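PDB 5UYT: Ice-binding protein from Flavobacteriaceae bacterium, which probably binds ice crystals and so acts as an antifreeze protein, built from two right-handed beta-helical domains. Local coordinates for residues K122-L127 with F147-G152; G152-A157 with V166-A171; N281-L286 with S382-N387. One frame throughout, in Å; residues are numbered along the deposited sequence.

Interactions 1 and 2 are neighbours in the first ice-binding-like region, their centres about 7 Å apart, and they share G152. Interaction 1 joins successive strands, while interaction 2 closes the core between two walls. They are also linked through strand pairing: W148 O and V167 N are 2.8 Å apart, as are V150 N and V167 O, both probable hydrogen bonds. Interaction 3 belongs to the second ice-binding-like region, its centre about 51 Å from that of interaction 1, where helix 270-288 packs on strand 382-385. Together the three exemplify how a beta-solenoid is held along its axis, across its core and against its flanking helix.

Interaction 1. Residues K122-L127 with F147-G152; sequences KIQGAL and FWKVEG
I123 and K149 meet through their backbones, I123 N donating to K149 O over 2.9 Å. In return, I123 O accepts the amide of E151, whose N lies 2.9 Å away. Such paired bonds form the parallel ladder that stacks one coil of a right-handed beta-helix on the next, here strands 119-123 and 146-150. On the face bearing I123 and V150, V150 CG1 packs 3.8 Å from L127 CB. L127 also crosses W148 at about a right angle, its CD2 4.0 Å from CE3 of the indole.

On the face bearing K122 and K149, which helix 55-73 covers, the lysine ends find polar partners. Bends at chi3 (66°) and chi4 (44°) fold K149 back, bringing its NZ 2.9 Å from Q124 OE1, with the donor tilted 21° from the carbonyl plane. The same NZ forms a salt bridge with E151 OE2, 2.8 Å away, using the anti lone pair of that oxygen. A second shell steadies the carboxylate: Y68 of helix 55-73 bonds to OE2 and N169 to OE1. K122 turns elsewhere, giving its NZ to the carbonyl oxygens of N72 and A74, and the two ammonium nitrogens, K122 NZ and K149 NZ, stay 6.3 Å apart.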
# COMPACT_ATOMS: atom_id res chain seq x y z
N LYS A 122 -12.25 2.22 -28.53
CA LYS A 122 -11.77 3.34 -29.33
C LYS A 122 -12.85 4.42 -29.32
O LYS A 122 -13.85 4.33 -30.03
CB LYS A 122 -11.44 2.86 -30.74
CG LYS A 122 -10.34 1.82 -30.74
CD LYS A 122 -10.03 1.29 -32.13
CE LYS A 122 -8.94 2.09 -32.83
NZ LYS A 122 -8.73 1.55 -34.21
N ILE A 123 -12.63 5.44 -28.49
CA ILE A 123 -13.62 6.51 -28.33
C ILE A 123 -13.20 7.76 -29.10
O ILE A 123 -12.27 8.45 -28.69
CB ILE A 123 -13.85 6.87 -26.83
CG1 ILE A 123 -14.10 5.63 -25.91
CG2 ILE A 123 -14.93 7.95 -26.71
CD1 ILE A 123 -15.21 4.69 -26.38
N GLN A 124 -13.88 8.04 -30.22
CA GLN A 124 -13.47 9.14 -31.11
C GLN A 124 -14.18 10.43 -30.70
O GLN A 124 -15.00 10.99 -31.45
CB GLN A 124 -13.76 8.81 -32.59
CG GLN A 124 -13.31 7.41 -32.97
CD GLN A 124 -11.83 7.22 -32.78
OE1 GLN A 124 -11.39 6.50 -31.89
NE2 GLN A 124 -11.05 7.91 -33.60
N GLY A 125 -13.85 10.89 -29.50
CA GLY A 125 -14.55 11.99 -28.87
C GLY A 125 -14.29 11.88 -27.39
O GLY A 125 -13.43 11.10 -26.97
N ALA A 126 -15.03 12.65 -26.60
CA ALA A 126 -14.86 12.64 -25.14
C ALA A 126 -15.53 11.39 -24.53
O ALA A 126 -16.36 10.73 -25.17
CB ALA A 126 -15.42 13.92 -24.54
N LEU A 127 -15.15 11.08 -23.29
CA LEU A 127 -15.79 10.00 -22.55
C LEU A 127 -16.23 10.54 -21.18
O LEU A 127 -15.41 11.06 -20.45
CB LEU A 127 -14.85 8.81 -22.39
CG LEU A 127 -15.31 7.65 -21.50
CD1 LEU A 127 -16.48 6.88 -22.13
CD2 LEU A 127 -14.13 6.73 -21.21
N PHE A 147 -8.59 -1.37 -21.99
CA PHE A 147 -8.01 -0.12 -22.44
C PHE A 147 -9.10 0.78 -23.00
O PHE A 147 -10.01 0.30 -23.71
CB PHE A 147 -7.00 -0.37 -23.57
CG PHE A 147 -5.82 -1.23 -23.16
CD1 PHE A 147 -4.60 -0.64 -22.82
CD2 PHE A 147 -5.91 -2.62 -23.13
CE1 PHE A 147 -3.51 -1.42 -22.44
CE2 PHE A 147 -4.83 -3.41 -22.75
CZ PHE A 147 -3.62 -2.81 -22.41
N TRP A 148 -8.98 2.08 -22.73
CA TRP A 148 -9.86 3.09 -23.32
C TRP A 148 -8.98 4.11 -24.03
O TRP A 148 -8.19 4.81 -23.38
CB TRP A 148 -10.71 3.79 -22.23
CG TRP A 148 -11.48 2.83 -21.33
CD1 TRP A 148 -10.98 2.16 -20.25
CD2 TRP A 148 -12.87 2.51 -21.39
NE1 TRP A 148 -11.96 1.39 -19.66
CE2 TRP A 148 -13.14 1.60 -20.33
CE3 TRP A 148 -13.93 2.89 -22.24
CZ2 TRP A 148 -14.42 1.06 -20.09
CZ3 TRP A 148 -15.20 2.36 -22.01
CH2 TRP A 148 -15.43 1.44 -20.95
N LYS A 149 -9.05 4.16 -25.37
CA LYS A 149 -8.31 5.15 -26.14
C LYS A 149 -9.25 6.30 -26.46
O LYS A 149 -10.08 6.21 -27.38
CB LYS A 149 -7.78 4.52 -27.42
CG LYS A 149 -6.93 5.46 -28.26
CD LYS A 149 -6.90 5.05 -29.73
CE LYS A 149 -8.26 5.15 -30.42
NZ LYS A 149 -9.06 6.39 -30.15
N VAL A 150 -9.12 7.39 -25.70
CA VAL A 150 -10.12 8.47 -25.73
C VAL A 150 -9.59 9.74 -26.41
O VAL A 150 -8.64 10.37 -25.91
CB VAL A 150 -10.64 8.83 -24.31
CG1 VAL A 150 -11.83 9.80 -24.41
CG2 VAL A 150 -11.06 7.57 -23.54
N GLU A 151 -10.24 10.13 -27.51
CA GLU A 151 -9.84 11.34 -28.26
C GLU A 151 -10.62 12.55 -27.75
O GLU A 151 -11.36 13.21 -28.51
CB GLU A 151 -10.09 11.19 -29.77
CG GLU A 151 -9.52 9.93 -30.39
CD GLU A 151 -8.01 9.84 -30.29
OE1 GLU A 151 -7.35 10.90 -30.22
OE2 GLU A 151 -7.50 8.69 -30.28
N GLY A 152 -10.47 12.84 -26.46
CA GLY A 152 -11.19 13.96 -25.86
C GLY A 152 -11.20 13.88 -24.35
O GLY A 152 -10.67 12.93 -23.76

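Interaction 2. Residues G152-A157 with V166-A171; sequences GLVDLA and VVANNA
V154 and V166 both hold CG1 anti to the backbone N, with chi1 at 177° and 175°, and in this shared posture the two valines reach toward each other tip to tip. The methyls V154 CG1 and V166 CG1 come within 3.7 Å. The second branch of V154 works on two neighbours: its CG2 lies 3.8 Å from V166 CG1 and 3.9 Å from A168 CB. One branched residue thus spans the gap to two residues of strand 165-168. The close placing of A171 beside G152 in the model is doubtful.

The example shows how two walls of a beta-solenoid converge, here toward the G152 end, with the apolar side chains of V154, V166 and A168 filling the core where they draw together, while backbone pairing runs within each wall. V154 bonds through its backbone to A172 and V174, and L153 and D155 bond to L127, placing strand 154-156 between strands 127-129 and 173-175 of a seven-stranded parallel sheet. Strand 165-168, in the other wall, pairs in parallel with 146-150 and 180-187. It turns V166 and A168 toward the core, and V167 the other way, against L64 and L71 of helix 55-73.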
# COMPACT_ATOMS: atom_id res chain seq x y z
N GLY A 152 -10.47 12.84 -26.46
CA GLY A 152 -11.19 13.96 -25.86
C GLY A 152 -11.20 13.88 -24.35
O GLY A 152 -10.67 12.93 -23.76
N LEU A 153 -11.83 14.87 -23.72
CA LEU A 153 -11.87 14.93 -22.24
C LEU A 153 -12.44 13.65 -21.59
O LEU A 153 -13.51 13.18 -22.00
CB LEU A 153 -12.71 16.15 -21.81
CG LEU A 153 -13.07 16.27 -20.32
CD1 LEU A 153 -11.84 16.61 -19.49
CD2 LEU A 153 -14.17 17.31 -20.09
N VAL A 154 -11.73 13.10 -20.60
CA VAL A 154 -12.24 12.01 -19.78
C VAL A 154 -12.78 12.65 -18.50
O VAL A 154 -12.02 13.28 -17.76
CB VAL A 154 -11.17 10.95 -19.46
CG1 VAL A 154 -11.75 9.87 -18.54
CG2 VAL A 154 -10.64 10.32 -20.74
N ASP A 155 -14.08 12.51 -18.26
CA ASP A 155 -14.67 13.06 -17.02
C ASP A 155 -15.56 12.01 -16.37
O ASP A 155 -16.65 11.69 -16.89
CB ASP A 155 -15.46 14.34 -17.30
CG ASP A 155 -15.73 15.14 -16.03
OD1 ASP A 155 -16.32 14.58 -15.08
OD2 ASP A 155 -15.38 16.34 -15.98
N LEU A 156 -15.10 11.46 -15.25
CA LEU A 156 -15.86 10.44 -14.55
C LEU A 156 -16.57 11.04 -13.35
O LEU A 156 -15.93 11.62 -12.47
CB LEU A 156 -14.97 9.24 -14.17
CG LEU A 156 -14.21 8.65 -15.37
CD1 LEU A 156 -13.51 7.38 -14.92
CD2 LEU A 156 -15.14 8.34 -16.54
N ALA A 157 -17.91 10.86 -13.34
CA ALA A 157 -18.78 11.46 -12.34
C ALA A 157 -18.62 10.82 -10.98
O ALA A 157 -18.03 9.74 -10.86
CB ALA A 157 -20.24 11.35 -12.78
N VAL A 166 -7.01 4.08 -18.81
CA VAL A 166 -7.76 5.15 -19.47
C VAL A 166 -6.71 6.05 -20.10
O VAL A 166 -5.98 6.71 -19.38
CB VAL A 166 -8.62 5.97 -18.46
CG1 VAL A 166 -9.29 7.16 -19.17
CG2 VAL A 166 -9.63 5.05 -17.77
N VAL A 167 -6.61 6.02 -21.43
CA VAL A 167 -5.60 6.78 -22.16
C VAL A 167 -6.28 7.93 -22.88
O VAL A 167 -6.96 7.73 -23.89
CB VAL A 167 -4.85 5.91 -23.21
CG1 VAL A 167 -3.83 6.73 -23.99
CG2 VAL A 167 -4.18 4.72 -22.54
N ALA A 168 -6.09 9.15 -22.37
CA ALA A 168 -6.67 10.33 -23.01
C ALA A 168 -5.63 10.92 -23.92
O ALA A 168 -4.54 11.28 -23.47
CB ALA A 168 -7.11 11.34 -21.96
N ASN A 169 -5.95 11.02 -25.22
CA ASN A 169 -5.03 11.58 -26.18
C ASN A 169 -5.28 13.06 -26.37
O ASN A 169 -6.36 13.46 -26.84
CB ASN A 169 -5.20 10.89 -27.55
CG ASN A 169 -4.08 11.20 -28.50
OD1 ASN A 169 -2.92 11.29 -28.10
ND2 ASN A 169 -4.41 11.38 -29.80
N ASN A 170 -4.27 13.86 -26.03
CA ASN A 170 -4.35 15.32 -26.15
C ASN A 170 -5.60 15.87 -25.49
O ASN A 170 -6.30 16.71 -26.05
CB ASN A 170 -4.24 15.77 -27.61
CG ASN A 170 -2.94 15.34 -28.23
OD1 ASN A 170 -2.92 14.82 -29.33
ND2 ASN A 170 -1.83 15.52 -27.51
N ALA A 171 -5.88 15.35 -24.28
CA ALA A 171 -7.01 15.82 -23.47
C ALA A 171 -6.75 15.62 -21.98
O ALA A 171 -5.86 14.86 -21.59
CB ALA A 171 -8.29 15.09 -23.86

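Interaction 3. Residues N281-L286 with S382-N387; sequences NAYTYL and SVIGNN
Y283 and I384 carry a helix-on-sheet packing contact, buried where helix 270-288 lies across strand 382-385 in the second ice-binding-like region. The short axes run almost perpendicular, at 93°, and approach to 9.2 Å. I384 faces the helix and divides its methyls between two sites. Its CG2 packs 3.7 Å from Y283 CD1, while its CD1 touches both A282 CB, at 3.8 Å, and L286 CD1, at 4.0 Å.

The ring of Y283 extends past I384 to N386 because chi1 of -176° sets CG opposite the backbone N, the two side chains of Y283 and I384 sliding by in opposite directions. The carbonyl oxygen of I384 meets the ring at its edge, in the ring plane, and 3.6 Å from Y283 CD1. Farther out, N386 CB sits close against the phenol, 3.3 Å from Y283 CZ. Were this ring cut back to an alanine, a gap beside N386 would probably open and I384 CG2 would lose its aromatic neighbour.

Y283 and L286 also touch K366 of strand 363-367, the parallel neighbour of 382-385 in the preceding coil, so the helix bridges more than one coil. A helix laid along the axis of a right-handed beta-solenoid, across its strands, is characteristic of the ice-binding-like fold.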
# COMPACT_ATOMS: atom_id res chain seq x y z
N ASN A 281 21.75 -6.08 15.90
CA ASN A 281 22.08 -6.50 14.53
C ASN A 281 20.88 -6.30 13.59
O ASN A 281 21.05 -5.79 12.46
CB ASN A 281 22.55 -7.95 14.45
CG ASN A 281 23.87 -8.21 15.16
OD1 ASN A 281 24.74 -7.34 15.26
ND2 ASN A 281 24.04 -9.45 15.63
N ALA A 282 19.69 -6.69 14.05
CA ALA A 282 18.47 -6.56 13.25
C ALA A 282 18.15 -5.07 12.98
O ALA A 282 17.77 -4.71 11.86
CB ALA A 282 17.29 -7.25 13.94
N TYR A 283 18.28 -4.23 14.00
CA TYR A 283 18.00 -2.81 13.81
C TYR A 283 18.91 -2.20 12.73
O TYR A 283 18.45 -1.53 11.81
CB TYR A 283 18.11 -2.03 15.14
CG TYR A 283 17.74 -0.57 15.01
CD1 TYR A 283 16.41 -0.14 15.21
CD2 TYR A 283 18.70 0.38 14.71
CE1 TYR A 283 16.07 1.21 15.08
CE2 TYR A 283 18.38 1.73 14.57
CZ TYR A 283 17.07 2.13 14.76
OH TYR A 283 16.81 3.48 14.64
N THR A 284 20.22 -2.44 12.86
CA THR A 284 21.19 -1.97 11.88
C THR A 284 20.88 -2.49 10.47
O THR A 284 20.99 -1.74 9.51
CB THR A 284 22.61 -2.39 12.27
OG1 THR A 284 22.85 -1.90 13.59
CG2 THR A 284 23.66 -1.84 11.29
N TYR A 285 20.50 -3.76 10.37
CA TYR A 285 20.13 -4.32 9.06
C TYR A 285 18.94 -3.56 8.46
O TYR A 285 18.98 -3.19 7.27
CB TYR A 285 19.82 -5.83 9.17
CG TYR A 285 19.28 -6.40 7.86
CD1 TYR A 285 20.16 -6.84 6.86
CD2 TYR A 285 17.92 -6.48 7.61
CE1 TYR A 285 19.68 -7.36 5.66
CE2 TYR A 285 17.43 -6.98 6.40
CZ TYR A 285 18.31 -7.45 5.45
OH TYR A 285 17.83 -7.96 4.23
N LEU A 286 17.90 -3.34 9.26
CA LEU A 286 16.68 -2.67 8.78
C LEU A 286 16.97 -1.21 8.40
O LEU A 286 16.55 -0.72 7.33
CB LEU A 286 15.58 -2.71 9.86
CG LEU A 286 14.92 -4.06 10.12
CD1 LEU A 286 13.92 -3.95 11.27
CD2 LEU A 286 14.24 -4.60 8.85
N SER A 382 6.97 -7.01 13.74
CA SER A 382 8.02 -6.87 14.76
C SER A 382 8.51 -5.41 14.77
O SER A 382 9.04 -4.92 13.77
CB SER A 382 9.19 -7.81 14.41
OG SER A 382 8.78 -9.15 14.55
N VAL A 383 8.30 -4.74 15.90
CA VAL A 383 8.68 -3.33 16.02
C VAL A 383 10.02 -3.34 16.73
O VAL A 383 10.18 -3.95 17.79
CB VAL A 383 7.72 -2.52 16.92
CG1 VAL A 383 8.20 -1.07 16.99
CG2 VAL A 383 6.31 -2.60 16.41
N ILE A 384 10.99 -2.65 16.13
CA ILE A 384 12.27 -2.48 16.78
C ILE A 384 12.54 -1.01 16.90
O ILE A 384 12.89 -0.35 15.91
CB ILE A 384 13.41 -3.11 15.99
CG1 ILE A 384 13.07 -4.56 15.64
CG2 ILE A 384 14.70 -3.00 16.80
CD1 ILE A 384 14.24 -5.30 15.02
N GLY A 385 12.35 -0.52 18.12
CA GLY A 385 12.56 0.86 18.46
C GLY A 385 14.00 1.07 18.88
O GLY A 385 14.75 0.10 19.11
N ASN A 386 14.39 2.34 18.95
CA ASN A 386 15.77 2.72 19.20
C ASN A 386 15.79 4.00 20.01
O ASN A 386 15.21 5.02 19.58
CB ASN A 386 16.49 2.98 17.87
CG ASN A 386 17.96 3.35 18.05
OD1 ASN A 386 18.41 4.38 17.52
ND2 ASN A 386 18.72 2.50 18.74
N ASN A 387 16.45 3.96 21.16
CA ASN A 387 16.59 5.11 22.05
C ASN A 387 15.29 5.86 22.31
O ASN A 387 15.11 6.99 21.87
CB ASN A 387 17.69 6.03 21.52
CG ASN A 387 19.03 5.34 21.47
OD1 ASN A 387 19.30 4.46 22.28
ND2 ASN A 387 19.85 5.70 20.50